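Local atomic coordinates of putative lipoprotein (Clostridium difficile, PDB entry 4EXR), a protein that is of unknown function but, as a putative lipoprotein with two PepSY (YPEB) family regions, is probably attached to the cell membrane and may act as a dimer. Residues D43-A48 and N73-K78; D47-D52 and K105-L110; E67-N72 and G101-E106. One frame throughout, in Å; residues are numbered along the deposited sequence. Where two conformers were deposited one is given.

Overall arrangement
All three contacts are partly buried, reach the same antiparallel sheet and lie on the same side of the chain's centre, their centres 7 to 10 Å apart. Contact 1 joins the end of helix 34-44 to strand 73-80, largely through aromatic and selenium packing. Contacts 2 and 3 set the loop before helix 116-126 against the neighbouring strands 49-58 and 61-69, and share Lys105 and Glu106. Contact 2, nearest the centre of the chain, combines aliphatic packing with a backbone hydrogen bond and a sodium ion; contact 3, farther out, relies on a salt bridge and waters. Arg104 in contact 3 also pairs with Asp47 and Asp49 of contact 2, and Asp70 meets Tyr75 of contact 1.

Contact 1 (D43-A48 and N73-K78); sequences DKYKDA and NEYKMK. With PO4 (phosphate ion), chain C.
This is an aromatic helix-to-sheet contact: Tyr45, just past the end of helix 34-44, stacks on Tyr75 of strand 73-80 in the antiparallel sheet of a PepSY-family protein. The two rings form an offset stack, with centroids 4.1 Å apart and planes inclined by 22°. Tyr45 CE1 comes closest, 3.4 Å from Tyr75 CD1, and Tyr75 CB adds a CH-pi contact over the same face. The other face of the Tyr45 ring is covered by Lys44 CG, 3.5 Å above its plane, so the ring is sandwiched between its neighbour's aliphatic chain and the strand. Both tyrosines carry CG anti to the carbonyl carbon (chi1 -61° for Tyr45, -59° for Tyr75), a setting that lets the two rings overlap in part. Selenomethionine Met77 approaches Tyr45 obliquely, a Met-aromatic contact with SE 4.1 Å from CE2. The polar rim is tied down as well: Lys44 NZ donates to Tyr45 OH, while Asp89 on strand 86-93 binds both groups, and Tyr75 OH is bonded to Asp70. On the other side of the strand, Lys76 reaches a phosphate, probably from the crystallisation liquor, that Lys90 of the second subunit also binds. From Tyr45 to Ala48 the chain makes a type I beta turn, closed by Ala48 N to Tyr45 O at 3.1 Å, which lays Ala48 CB 3.9 Å from Tyr75 CD2.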
ATOM      1  N   ASP A  43      -1.359  18.116  -5.849  1.00 35.64           N
ATOM      2  CA  ASP A  43      -0.615  18.964  -4.933  1.00 36.23           C
ATOM      3  C   ASP A  43       0.495  18.188  -4.218  1.00 38.03           C
ATOM      4  O   ASP A  43       1.563  18.738  -3.937  1.00 38.84           O
ATOM      5  CB  ASP A  43      -1.557  19.603  -3.917  1.00 44.46           C
ATOM      6  CG  ASP A  43      -0.836  20.535  -2.965  1.00 69.14           C
ATOM      7  OD1 ASP A  43       0.092  21.241  -3.417  1.00 70.77           O
ATOM      8  OD2 ASP A  43      -1.192  20.556  -1.765  1.00 79.77           O
ATOM      9  N   LYS A  44       0.242  16.914  -3.932  1.00 36.07           N
ATOM     10  CA  LYS A  44       1.207  16.079  -3.216  1.00 34.28           C
ATOM     11  C   LYS A  44       2.261  15.500  -4.160  1.00 35.43           C
ATOM     12  O   LYS A  44       3.440  15.392  -3.813  1.00 36.10           O
ATOM     13  CB  LYS A  44       0.489  14.937  -2.491  1.00 36.79           C
ATOM     14  CG  LYS A  44       1.417  13.963  -1.772  1.00 42.99           C
ATOM     15  CD  LYS A  44       1.588  14.330  -0.309  1.00 57.89           C
ATOM     16  CE  LYS A  44       2.709  13.524   0.347  1.00 66.65           C
ATOM     17  NZ  LYS A  44       2.383  12.079   0.531  1.00 63.29           N
ATOM     18  N   TYR A  45       1.822  15.118  -5.353  1.00 30.21           N
ATOM     19  CA  TYR A  45       2.683  14.485  -6.335  1.00 31.58           C
ATOM     20  C   TYR A  45       2.676  15.357  -7.587  1.00 36.54           C
ATOM     21  O   TYR A  45       1.990  15.070  -8.571  1.00 33.39           O
ATOM     22  CB  TYR A  45       2.197  13.056  -6.600  1.00 28.75           C
ATOM     23  CG  TYR A  45       2.242  12.208  -5.345  1.00 32.42           C
ATOM     24  CD1 TYR A  45       3.452  11.950  -4.708  1.00 35.86           C
ATOM     25  CD2 TYR A  45       1.075  11.680  -4.782  1.00 31.85           C
ATOM     26  CE1 TYR A  45       3.510  11.194  -3.552  1.00 38.00           C
ATOM     27  CE2 TYR A  45       1.126  10.918  -3.615  1.00 34.58           C
ATOM     28  CZ  TYR A  45       2.345  10.678  -3.011  1.00 38.58           C
ATOM     29  OH  TYR A  45       2.417   9.915  -1.864  1.00 40.59           O
ATOM     30  N   LYS A  46       3.469  16.422  -7.530  0.50 36.80           N
ATOM     31  CA  LYS A  46       3.415  17.501  -8.511  0.50 38.90           C
ATOM     32  C   LYS A  46       3.875  17.108  -9.911  0.50 39.91           C
ATOM     33  O   LYS A  46       3.542  17.784 -10.880  0.50 42.31           O
ATOM     34  CB  LYS A  46       4.220  18.706  -8.009  0.50 42.26           C
ATOM     35  CG  LYS A  46       3.712  19.265  -6.685  0.50 45.91           C
ATOM     36  CD  LYS A  46       4.591  20.391  -6.167  0.50 49.46           C
ATOM     37  CE  LYS A  46       4.085  20.898  -4.823  0.50 50.08           C
ATOM     38  NZ  LYS A  46       2.681  21.398  -4.913  0.50 46.34           N
ATOM     39  N   ASP A  47       4.624  16.017 -10.018  1.00 30.23           N
ATOM     40  CA  ASP A  47       5.126  15.567 -11.321  1.00 31.44           C
ATOM     41  C   ASP A  47       4.392  14.332 -11.855  1.00 32.46           C
ATOM     42  O   ASP A  47       4.711  13.818 -12.932  1.00 34.29           O
ATOM     43  CB  ASP A  47       6.634  15.298 -11.254  1.00 41.75           C
ATOM     44  CG  ASP A  47       7.267  15.175 -12.633  1.00 60.97           C
ATOM     45  OD1 ASP A  47       6.804  15.872 -13.567  1.00 54.45           O
ATOM     46  OD2 ASP A  47       8.214  14.372 -12.785  1.00 72.21           O
ATOM     47  N   ALA A  48       3.397  13.860 -11.112  1.00 24.60           N
ATOM     48  CA  ALA A  48       2.703  12.634 -11.497  1.00 26.48           C
ATOM     49  C   ALA A  48       1.538  12.912 -12.454  1.00 33.21           C
ATOM     50  O   ALA A  48       0.901  13.965 -12.379  1.00 36.87           O
ATOM     51  CB  ALA A  48       2.186  11.908 -10.246  1.00 24.18           C
ATOM     52  N   ASN A  73       7.764   5.901 -10.066  1.00 26.86           N
ATOM     53  CA  ASN A  73       6.836   5.355  -9.083  1.00 28.26           C
ATOM     54  C   ASN A  73       5.395   5.369  -9.556  1.00 27.87           C
ATOM     55  O   ASN A  73       5.023   6.153 -10.434  1.00 24.57           O
ATOM     56  CB  ASN A  73       6.872   6.185  -7.789  1.00 30.94           C
ATOM     57  CG  ASN A  73       8.213   6.138  -7.095  1.00 36.63           C
ATOM     58  OD1 ASN A  73       8.827   5.081  -6.977  1.00 35.81           O
ATOM     59  ND2 ASN A  73       8.670   7.287  -6.616  1.00 40.56           N
ATOM     60  N   GLU A  74       4.585   4.496  -8.963  1.00 25.44           N
ATOM     61  CA  GLU A  74       3.139   4.660  -8.989  1.00 25.82           C
ATOM     62  C   GLU A  74       2.684   5.148  -7.627  1.00 25.03           C
ATOM     63  O   GLU A  74       3.285   4.814  -6.598  1.00 25.30           O
ATOM     64  CB  GLU A  74       2.417   3.363  -9.353  1.00 32.42           C
ATOM     65  CG  GLU A  74       2.870   2.142  -8.594  1.00 49.89           C
ATOM     66  CD  GLU A  74       2.202   0.886  -9.117  1.00 71.72           C
ATOM     67  OE1 GLU A  74       1.040   0.985  -9.569  1.00 78.31           O
ATOM     68  OE2 GLU A  74       2.838  -0.191  -9.092  1.00 82.08           O
ATOM     69  N   TYR A  75       1.623   5.940  -7.634  1.00 21.04           N
ATOM     70  CA  TYR A  75       1.126   6.574  -6.418  1.00 20.68           C
ATOM     71  C   TYR A  75      -0.360   6.297  -6.343  1.00 23.18           C
ATOM     72  O   TYR A  75      -1.056   6.333  -7.358  1.00 25.92           O
ATOM     73  CB  TYR A  75       1.321   8.083  -6.483  1.00 23.90           C
ATOM     74  CG  TYR A  75       2.743   8.515  -6.661  1.00 25.02           C
ATOM     75  CD1 TYR A  75       3.628   8.511  -5.589  1.00 29.16           C
ATOM     76  CD2 TYR A  75       3.214   8.937  -7.905  1.00 27.30           C
ATOM     77  CE1 TYR A  75       4.950   8.908  -5.753  1.00 27.97           C
ATOM     78  CE2 TYR A  75       4.520   9.344  -8.067  1.00 30.85           C
ATOM     79  CZ  TYR A  75       5.383   9.328  -6.989  1.00 27.23           C
ATOM     80  OH  TYR A  75       6.689   9.729  -7.157  1.00 32.09           O
ATOM     81  N   LYS A  76      -0.848   6.013  -5.141  1.00 24.46           N
ATOM     82  CA  LYS A  76      -2.267   5.771  -4.960  0.50 24.93           C
ATOM     83  C   LYS A  76      -2.740   6.453  -3.696  1.00 28.41           C
ATOM     84  O   LYS A  76      -2.147   6.303  -2.624  1.00 25.68           O
ATOM     85  CB  LYS A  76      -2.588   4.279  -4.909  0.50 25.67           C
ATOM     86  CG  LYS A  76      -4.076   4.008  -4.686  0.50 29.36           C
ATOM     87  CD  LYS A  76      -4.427   2.539  -4.822  0.50 38.37           C
ATOM     88  CE  LYS A  76      -3.837   1.721  -3.698  0.50 44.53           C
ATOM     89  NZ  LYS A  76      -4.335   0.317  -3.743  0.50 51.10           N
HETATM   90  N   MSE A  77      -3.792   7.249  -3.839  1.00 25.42           N
HETATM   91  CA  MSE A  77      -4.354   7.918  -2.677  1.00 24.96           C
HETATM   92  C   MSE A  77      -5.819   7.562  -2.555  1.00 24.97           C
HETATM   93  O   MSE A  77      -6.535   7.476  -3.554  1.00 23.49           O
HETATM   94  CB  MSE A  77      -4.210   9.438  -2.769  1.00 30.51           C
HETATM   95  CG  MSE A  77      -2.780   9.938  -2.676  1.00 29.73           C
HETATM   96 SE   MSE A  77      -2.722  11.864  -2.470  0.75 48.35          SE
HETATM   97  CE  MSE A  77      -3.429  12.014  -0.668  1.00 37.57           C
ATOM     98  N   LYS A  78      -6.254   7.357  -1.326  1.00 25.35           N
ATOM     99  CA  LYS A  78      -7.683   7.214  -1.040  1.00 27.65           C
ATOM    100  C   LYS A  78      -8.114   8.378  -0.169  1.00 27.03           C
ATOM    101  O   LYS A  78      -7.459   8.693   0.820  1.00 28.84           O
ATOM    102  CB  LYS A  78      -7.993   5.883  -0.362  1.00 30.80           C
ATOM    103  CG  LYS A  78      -7.836   4.676  -1.284  1.00 33.80           C
ATOM    104  CD  LYS A  78      -8.223   3.397  -0.557  1.00 39.23           C
ATOM    105  CE  LYS A  78      -8.192   2.207  -1.500  1.00 53.05           C
ATOM    106  NZ  LYS A  78      -8.086   0.927  -0.741  1.00 69.10           N
TER
HETATM  107  P   PO4 C 302      -3.445  -1.896  -0.927  1.00 66.98           P
HETATM  108  O1  PO4 C 302      -4.705  -2.631  -1.319  1.00 79.20           O
HETATM  109  O2  PO4 C 302      -3.370  -1.798   0.578  1.00 80.91           O
HETATM  110  O3  PO4 C 302      -2.239  -2.628  -1.458  1.00 77.51           O
HETATM  111  O4  PO4 C 302      -3.494  -0.514  -1.503  1.00 49.71           O

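Contact 2 (D47-D52 and K105-L110); sequences DADIVD and KEKLDL. With NA (sodium ion), chain B.
Over one face of the Asp49 carboxylate runs the aliphatic chain of Lys107, with Lys107 CD 3.7 Å from Asp49 CG; OD2 of that carboxylate makes a salt bridge to Arg104. The Lys107 chain runs alongside Asp49 in the same direction, but its ammonium stays beyond salt-bridge range of Asp49 and makes a weak bond to the Arg104 carbonyl. The second carboxylate, of Asp52, belongs to a sodium site built on a classic beta bulge, where two residues, Val51 and Asp52, are set against the single residue Glu67 of strand 61-69. Val51 O and Asp52 OD1 bind the ion, with Asp137 from strand 130-139 and two waters completing the coordination. Water 2 also donates to Asp52 OD2. Water 3 carries the site across to the loop, donating to Glu106 O at 2.6 Å. Residues 106-110 run at 91° to residues 49-52, so the backbones meet at a crossing. There Leu108 N donates to Ile50 O at 2.9 Å, a nearly straight bond (170°) that approaches close to the C=O direction, and water 1 bridges Ile50 O to Leu108 O. Next to this link the packing is aliphatic. Leu110 meets Ile50 at about a right angle, and both touch Ile38 of helix 34-44. Leu108 CG lies anti to its carbonyl carbon (chi1 -56°) and brings its two methyls to the Val51-Asp52 peptide. Leu108 CD1 is 4.0 Å from Asp52 N, and Leu108 CD2 is 3.4 Å from Val51 O, the oxygen that binds the metal.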
ATOM      1  N   ASP A  47       4.624  16.017 -10.018  1.00 30.23           N
ATOM      2  CA  ASP A  47       5.126  15.567 -11.321  1.00 31.44           C
ATOM      3  C   ASP A  47       4.392  14.332 -11.855  1.00 32.46           C
ATOM      4  O   ASP A  47       4.711  13.818 -12.932  1.00 34.29           O
ATOM      5  CB  ASP A  47       6.634  15.298 -11.254  1.00 41.75           C
ATOM      6  CG  ASP A  47       7.267  15.175 -12.633  1.00 60.97           C
ATOM      7  OD1 ASP A  47       6.804  15.872 -13.567  1.00 54.45           O
ATOM      8  OD2 ASP A  47       8.214  14.372 -12.785  1.00 72.21           O
ATOM      9  N   ALA A  48       3.397  13.860 -11.112  1.00 24.60           N
ATOM     10  CA  ALA A  48       2.703  12.634 -11.497  1.00 26.48           C
ATOM     11  C   ALA A  48       1.538  12.912 -12.454  1.00 33.21           C
ATOM     12  O   ALA A  48       0.901  13.965 -12.379  1.00 36.87           O
ATOM     13  CB  ALA A  48       2.186  11.908 -10.246  1.00 24.18           C
ATOM     14  N   ASP A  49       1.255  11.955 -13.334  1.00 25.98           N
ATOM     15  CA  ASP A  49       0.068  11.998 -14.182  1.00 23.99           C
ATOM     16  C   ASP A  49      -0.976  11.042 -13.638  1.00 23.53           C
ATOM     17  O   ASP A  49      -0.661   9.904 -13.324  1.00 21.46           O
ATOM     18  CB  ASP A  49       0.396  11.562 -15.605  1.00 25.38           C
ATOM     19  CG  ASP A  49       1.355  12.506 -16.294  1.00 42.53           C
ATOM     20  OD1 ASP A  49       1.182  13.738 -16.161  1.00 39.61           O
ATOM     21  OD2 ASP A  49       2.290  12.008 -16.952  1.00 41.26           O
ATOM     22  N   ILE A  50      -2.224  11.487 -13.555  1.00 20.90           N
ATOM     23  CA  ILE A  50      -3.286  10.613 -13.068  1.00 20.70           C
ATOM     24  C   ILE A  50      -3.668   9.597 -14.130  1.00 23.22           C
ATOM     25  O   ILE A  50      -3.911   9.954 -15.288  1.00 22.27           O
ATOM     26  CB  ILE A  50      -4.535  11.427 -12.654  1.00 22.67           C
ATOM     27  CG1 ILE A  50      -4.196  12.283 -11.427  1.00 25.93           C
ATOM     28  CG2 ILE A  50      -5.721  10.489 -12.384  1.00 19.06           C
ATOM     29  CD1 ILE A  50      -5.350  13.193 -10.956  1.00 23.69           C
ATOM     30  N   VAL A  51      -3.716   8.331 -13.737  1.00 20.07           N
ATOM     31  CA  VAL A  51      -4.029   7.261 -14.678  1.00 21.38           C
ATOM     32  C   VAL A  51      -5.356   6.554 -14.363  1.00 23.42           C
ATOM     33  O   VAL A  51      -5.905   5.868 -15.207  1.00 21.85           O
ATOM     34  CB  VAL A  51      -2.859   6.214 -14.791  1.00 22.86           C
ATOM     35  CG1 VAL A  51      -1.574   6.884 -15.305  1.00 21.02           C
ATOM     36  CG2 VAL A  51      -2.609   5.519 -13.450  1.00 23.87           C
ATOM     37  N   ASP A  52      -5.868   6.725 -13.147  1.00 22.64           N
ATOM     38  CA  ASP A  52      -7.160   6.145 -12.765  1.00 23.89           C
ATOM     39  C   ASP A  52      -7.779   6.996 -11.670  1.00 22.27           C
ATOM     40  O   ASP A  52      -7.065   7.530 -10.811  1.00 22.89           O
ATOM     41  CB  ASP A  52      -7.025   4.695 -12.244  1.00 24.46           C
ATOM     42  CG  ASP A  52      -6.577   3.703 -13.323  1.00 42.35           C
ATOM     43  OD1 ASP A  52      -7.365   3.421 -14.264  1.00 32.63           O
ATOM     44  OD2 ASP A  52      -5.442   3.179 -13.203  1.00 42.18           O
ATOM     45  N   LYS A 105       1.906   6.853 -20.277  1.00 32.30           N
ATOM     46  CA  LYS A 105       1.069   6.794 -21.475  1.00 32.27           C
ATOM     47  C   LYS A 105      -0.405   6.502 -21.171  1.00 37.68           C
ATOM     48  O   LYS A 105      -1.281   6.744 -22.004  1.00 32.21           O
ATOM     49  CB  LYS A 105       1.633   5.797 -22.493  1.00 40.36           C
ATOM     50  CG  LYS A 105       3.033   6.205 -22.998  1.00 50.18           C
ATOM     51  CD  LYS A 105       3.619   5.170 -23.952  1.00 66.34           C
ATOM     52  CE  LYS A 105       3.077   5.334 -25.370  1.00 76.34           C
ATOM     53  NZ  LYS A 105       3.620   6.544 -26.058  1.00 75.69           N
ATOM     54  N   GLU A 106      -0.672   6.009 -19.966  1.00 34.62           N
ATOM     55  CA  GLU A 106      -2.032   5.696 -19.542  1.00 30.38           C
ATOM     56  C   GLU A 106      -2.763   6.909 -18.964  1.00 28.70           C
ATOM     57  O   GLU A 106      -3.896   6.794 -18.484  1.00 25.52           O
ATOM     58  CB  GLU A 106      -1.991   4.580 -18.501  1.00 29.85           C
ATOM     59  CG  GLU A 106      -1.368   3.297 -19.012  1.00 45.25           C
ATOM     60  CD  GLU A 106      -2.396   2.200 -19.219  1.00 76.75           C
ATOM     61  OE1 GLU A 106      -3.490   2.490 -19.760  1.00 83.12           O
ATOM     62  OE2 GLU A 106      -2.116   1.048 -18.825  1.00 88.23           O
ATOM     63  N   LYS A 107      -2.127   8.071 -19.005  1.00 24.15           N
ATOM     64  CA  LYS A 107      -2.697   9.222 -18.316  1.00 28.33           C
ATOM     65  C   LYS A 107      -4.042   9.636 -18.893  1.00 32.73           C
ATOM     66  O   LYS A 107      -4.254   9.620 -20.109  1.00 26.23           O
ATOM     67  CB  LYS A 107      -1.735  10.409 -18.283  1.00 26.77           C
ATOM     68  CG  LYS A 107      -1.372  10.980 -19.635  1.00 33.41           C
ATOM     69  CD  LYS A 107      -0.565  12.250 -19.429  1.00 50.46           C
ATOM     70  CE  LYS A 107       0.107  12.704 -20.696  1.00 56.93           C
ATOM     71  NZ  LYS A 107       1.017  11.649 -21.227  1.00 64.49           N
ATOM     72  N   LEU A 108      -4.953   9.986 -17.990  1.00 26.22           N
ATOM     73  CA  LEU A 108      -6.292  10.408 -18.347  1.00 21.91           C
ATOM     74  C   LEU A 108      -6.294  11.810 -18.931  1.00 26.38           C
ATOM     75  O   LEU A 108      -5.497  12.658 -18.535  1.00 27.83           O
ATOM     76  CB  LEU A 108      -7.178  10.387 -17.089  1.00 22.26           C
ATOM     77  CG  LEU A 108      -7.257   9.057 -16.347  1.00 23.73           C
ATOM     78  CD1 LEU A 108      -8.274   9.140 -15.156  1.00 22.93           C
ATOM     79  CD2 LEU A 108      -7.624   7.949 -17.327  1.00 26.99           C
ATOM     80  N   ASP A 109      -7.194  12.064 -19.871  1.00 24.58           N
ATOM     81  CA  ASP A 109      -7.425  13.432 -20.320  1.00 25.22           C
ATOM     82  C   ASP A 109      -8.583  14.007 -19.492  1.00 28.01           C
ATOM     83  O   ASP A 109      -9.751  13.682 -19.724  1.00 27.03           O
ATOM     84  CB  ASP A 109      -7.742  13.466 -21.814  1.00 25.23           C
ATOM     85  CG  ASP A 109      -8.026  14.866 -22.318  1.00 33.50           C
ATOM     86  OD1 ASP A 109      -7.895  15.840 -21.533  1.00 32.92           O
ATOM     87  OD2 ASP A 109      -8.362  14.990 -23.520  1.00 37.85           O
ATOM     88  N   LEU A 110      -8.249  14.853 -18.520  1.00 24.84           N
ATOM     89  CA  LEU A 110      -9.248  15.317 -17.542  1.00 29.83           C
ATOM     90  C   LEU A 110      -9.691  16.748 -17.780  1.00 34.33           C
ATOM     91  O   LEU A 110     -10.433  17.309 -16.981  1.00 33.85           O
ATOM     92  CB  LEU A 110      -8.704  15.186 -16.118  1.00 28.82           C
ATOM     93  CG  LEU A 110      -8.398  13.760 -15.671  1.00 33.66           C
ATOM     94  CD1 LEU A 110      -7.728  13.753 -14.307  1.00 36.63           C
ATOM     95  CD2 LEU A 110      -9.661  12.909 -15.666  1.00 30.80           C
TER
HETATM   96 NA    NA B 301      -6.399   3.866 -16.363  1.00 37.65          NA
HETATM   97  O   HOH W   1      -3.790  13.038 -16.194  1.00 47.11           O
HETATM   98  O   HOH W   2      -4.490   2.667 -15.644  1.00 34.87           O
HETATM   99  O   HOH W   3      -5.615   4.851 -18.341  1.00 31.10           O

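Contact 3 (E67-N72 and G101-E106); sequences EGVDDN and GVARKE
Asp71 and Arg104 meet with their flat groups almost perpendicular, the carboxylate and guanidinium planes standing 82° apart. The arginine is extended from CG to NE, and NE donates to Asp71 OD1 at 2.8 Å in a practically straight bond (178°). The acceptor lies in the guanidinium plane, whereas the donor comes to OD1 from above the carboxylate plane. One salt-bridge contact is thus made through a single oxygen rather than a paired, two-bond fork. The backbone at Asp70 lies against one guanidinium face, with Asp70 CA 3.6 Å from Arg104 CZ and Asp70 CB 3.3 Å from Arg104 NH2. With NH2 also engaged by Asp47, and Asp49 close by, three aspartates gather round this one cation and probably stabilise its charge while fixing its rotation. Closer to the sheet, Val69 turns its CG2 methyl onto the start of the 3-10 segment, 3.7 Å from Ala103 CB, and the same methyl also touches Arg104 CG. Gly101, at backbone angles that suit glycine, brings its CA within 3.4 Å of Asp71 OD1. Water 4 fills in between the backbones: it donates to Asp70 O at 2.8 Å and accepts weakly from Gly101 N and Ala103 N. Asp70, whose CB touches Arg104, holds CG between its backbone N and carbonyl carbon (chi1 59°). Its OD1 accepts from Asn72 N at 3.0 Å and also from Asn73 N. The Asp70 bond to Asn72 is an Asx turn, here in the beta hairpin connection between strands 61-69 and 73-80, with Arg104 of the 3-10 segment salt-bridged to Asp71 of that connection.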
ATOM      1  N   GLU A  67      -5.125   7.379  -8.700  1.00 21.19           N
ATOM      2  CA  GLU A  67      -3.859   6.696  -8.965  1.00 24.57           C
ATOM      3  C   GLU A  67      -3.120   7.420 -10.063  1.00 21.85           C
ATOM      4  O   GLU A  67      -3.724   7.877 -11.025  1.00 22.24           O
ATOM      5  CB  GLU A  67      -4.105   5.244  -9.354  1.00 24.76           C
ATOM      6  CG  GLU A  67      -4.891   4.484  -8.264  1.00 32.46           C
ATOM      7  CD  GLU A  67      -5.347   3.091  -8.685  1.00 48.48           C
ATOM      8  OE1 GLU A  67      -4.526   2.147  -8.648  1.00 53.12           O
ATOM      9  OE2 GLU A  67      -6.539   2.946  -9.035  1.00 48.84           O
ATOM     10  N   GLY A  68      -1.807   7.537  -9.907  1.00 19.65           N
ATOM     11  CA  GLY A  68      -1.011   8.213 -10.910  1.00 19.42           C
ATOM     12  C   GLY A  68       0.389   7.648 -10.939  1.00 23.56           C
ATOM     13  O   GLY A  68       0.740   6.800 -10.117  1.00 23.57           O
ATOM     14  N   VAL A  69       1.186   8.128 -11.880  1.00 23.06           N
ATOM     15  CA  VAL A  69       2.547   7.648 -12.050  1.00 22.58           C
ATOM     16  C   VAL A  69       3.462   8.798 -12.440  1.00 25.58           C
ATOM     17  O   VAL A  69       3.017   9.801 -13.022  1.00 23.86           O
ATOM     18  CB  VAL A  69       2.644   6.568 -13.168  1.00 20.89           C
ATOM     19  CG1 VAL A  69       1.775   5.348 -12.839  1.00 25.04           C
ATOM     20  CG2 VAL A  69       2.265   7.155 -14.541  1.00 23.20           C
ATOM     21  N   ASP A  70       4.745   8.649 -12.126  1.00 24.95           N
ATOM     22  CA  ASP A  70       5.758   9.489 -12.741  1.00 25.84           C
ATOM     23  C   ASP A  70       6.748   8.576 -13.467  1.00 30.27           C
ATOM     24  O   ASP A  70       6.369   7.483 -13.907  1.00 24.99           O
ATOM     25  CB  ASP A  70       6.395  10.497 -11.760  1.00 28.34           C
ATOM     26  CG  ASP A  70       7.086   9.846 -10.547  1.00 32.34           C
ATOM     27  OD1 ASP A  70       7.453   8.656 -10.574  1.00 30.78           O
ATOM     28  OD2 ASP A  70       7.292  10.564  -9.550  1.00 33.96           O
ATOM     29  N   ASP A  71       7.990   9.008 -13.629  1.00 28.10           N
ATOM     30  CA  ASP A  71       8.952   8.182 -14.365  1.00 28.65           C
ATOM     31  C   ASP A  71       9.422   6.959 -13.570  1.00 31.30           C
ATOM     32  O   ASP A  71       9.929   5.995 -14.153  1.00 32.21           O
ATOM     33  CB  ASP A  71      10.164   9.017 -14.796  1.00 34.84           C
ATOM     34  CG  ASP A  71       9.815  10.068 -15.840  1.00 45.63           C
ATOM     35  OD1 ASP A  71       8.767   9.935 -16.514  1.00 34.25           O
ATOM     36  OD2 ASP A  71      10.606  11.023 -15.999  1.00 57.85           O
ATOM     37  N   ASN A  72       9.233   7.002 -12.251  1.00 25.63           N
ATOM     38  CA  ASN A  72       9.834   6.040 -11.333  1.00 32.82           C
ATOM     39  C   ASN A  72       8.865   5.254 -10.459  1.00 28.99           C
ATOM     40  O   ASN A  72       9.123   4.093 -10.135  1.00 27.77           O
ATOM     41  CB  ASN A  72      10.819   6.770 -10.418  1.00 37.02           C
ATOM     42  CG  ASN A  72      11.966   7.397 -11.192  1.00 46.96           C
ATOM     43  OD1 ASN A  72      12.265   8.581 -11.032  1.00 53.78           O
ATOM     44  ND2 ASN A  72      12.599   6.608 -12.045  1.00 41.06           N
ATOM     45  N   GLY A 101       8.861   6.857 -18.035  1.00 37.06           N
ATOM     46  CA  GLY A 101       7.754   7.504 -18.697  1.00 33.96           C
ATOM     47  C   GLY A 101       6.795   6.592 -19.420  1.00 36.76           C
ATOM     48  O   GLY A 101       5.778   7.058 -19.923  1.00 40.91           O
ATOM     49  N   VAL A 102       7.098   5.300 -19.499  1.00 32.95           N
ATOM     50  CA  VAL A 102       6.187   4.391 -20.203  1.00 32.17           C
ATOM     51  C   VAL A 102       4.815   4.306 -19.492  1.00 32.93           C
ATOM     52  O   VAL A 102       3.762   4.286 -20.146  1.00 34.67           O
ATOM     53  CB  VAL A 102       6.795   2.986 -20.384  1.00 32.67           C
ATOM     54  CG1 VAL A 102       5.712   1.971 -20.706  1.00 39.29           C
ATOM     55  CG2 VAL A 102       7.853   3.008 -21.515  1.00 33.92           C
ATOM     56  N   ALA A 103       4.827   4.255 -18.163  1.00 29.01           N
ATOM     57  CA  ALA A 103       3.557   4.218 -17.405  1.00 28.32           C
ATOM     58  C   ALA A 103       2.695   5.451 -17.661  1.00 28.75           C
ATOM     59  O   ALA A 103       1.466   5.392 -17.590  1.00 29.15           O
ATOM     60  CB  ALA A 103       3.824   4.060 -15.902  1.00 27.09           C
ATOM     61  N   ARG A 104       3.346   6.578 -17.944  1.00 26.95           N
ATOM     62  CA  ARG A 104       2.639   7.835 -18.161  1.00 28.16           C
ATOM     63  C   ARG A 104       1.715   7.813 -19.372  1.00 32.11           C
ATOM     64  O   ARG A 104       0.856   8.687 -19.507  1.00 31.42           O
ATOM     65  CB  ARG A 104       3.632   8.977 -18.344  1.00 32.20           C
ATOM     66  CG  ARG A 104       4.488   9.289 -17.148  1.00 29.08           C
ATOM     67  CD  ARG A 104       5.212  10.568 -17.462  1.00 35.80           C
ATOM     68  NE  ARG A 104       6.170  10.987 -16.448  1.00 30.82           N
ATOM     69  CZ  ARG A 104       5.883  11.837 -15.474  1.00 27.76           C
ATOM     70  NH1 ARG A 104       4.652  12.331 -15.360  1.00 30.12           N
ATOM     71  NH2 ARG A 104       6.821  12.186 -14.617  1.00 30.11           N
ATOM     72  N   LYS A 105       1.906   6.853 -20.277  1.00 32.30           N
ATOM     73  CA  LYS A 105       1.069   6.794 -21.475  1.00 32.27           C
ATOM     74  C   LYS A 105      -0.405   6.502 -21.171  1.00 37.68           C
ATOM     75  O   LYS A 105      -1.281   6.744 -22.004  1.00 32.21           O
ATOM     76  CB  LYS A 105       1.633   5.797 -22.493  1.00 40.36           C
ATOM     77  CG  LYS A 105       3.033   6.205 -22.998  1.00 50.18           C
ATOM     78  CD  LYS A 105       3.619   5.170 -23.952  1.00 66.34           C
ATOM     79  CE  LYS A 105       3.077   5.334 -25.370  1.00 76.34           C
ATOM     80  NZ  LYS A 105       3.620   6.544 -26.058  1.00 75.69           N
ATOM     81  N   GLU A 106      -0.672   6.009 -19.966  1.00 34.62           N
ATOM     82  CA  GLU A 106      -2.032   5.696 -19.542  1.00 30.38           C
ATOM     83  C   GLU A 106      -2.763   6.909 -18.964  1.00 28.70           C
ATOM     84  O   GLU A 106      -3.896   6.794 -18.484  1.00 25.52           O
ATOM     85  CB  GLU A 106      -1.991   4.580 -18.501  1.00 29.85           C
ATOM     86  CG  GLU A 106      -1.368   3.297 -19.012  1.00 45.25           C
ATOM     87  CD  GLU A 106      -2.396   2.200 -19.219  1.00 76.75           C
ATOM     88  OE1 GLU A 106      -3.490   2.490 -19.760  1.00 83.12           O
ATOM     89  OE2 GLU A 106      -2.116   1.048 -18.825  1.00 88.23           O
TER
HETATM   90  O   HOH W   4       6.791   5.917 -16.147  1.00 26.56           O
HETATM   91  O   HOH W   5       9.421  11.465 -12.684  1.00 33.72           O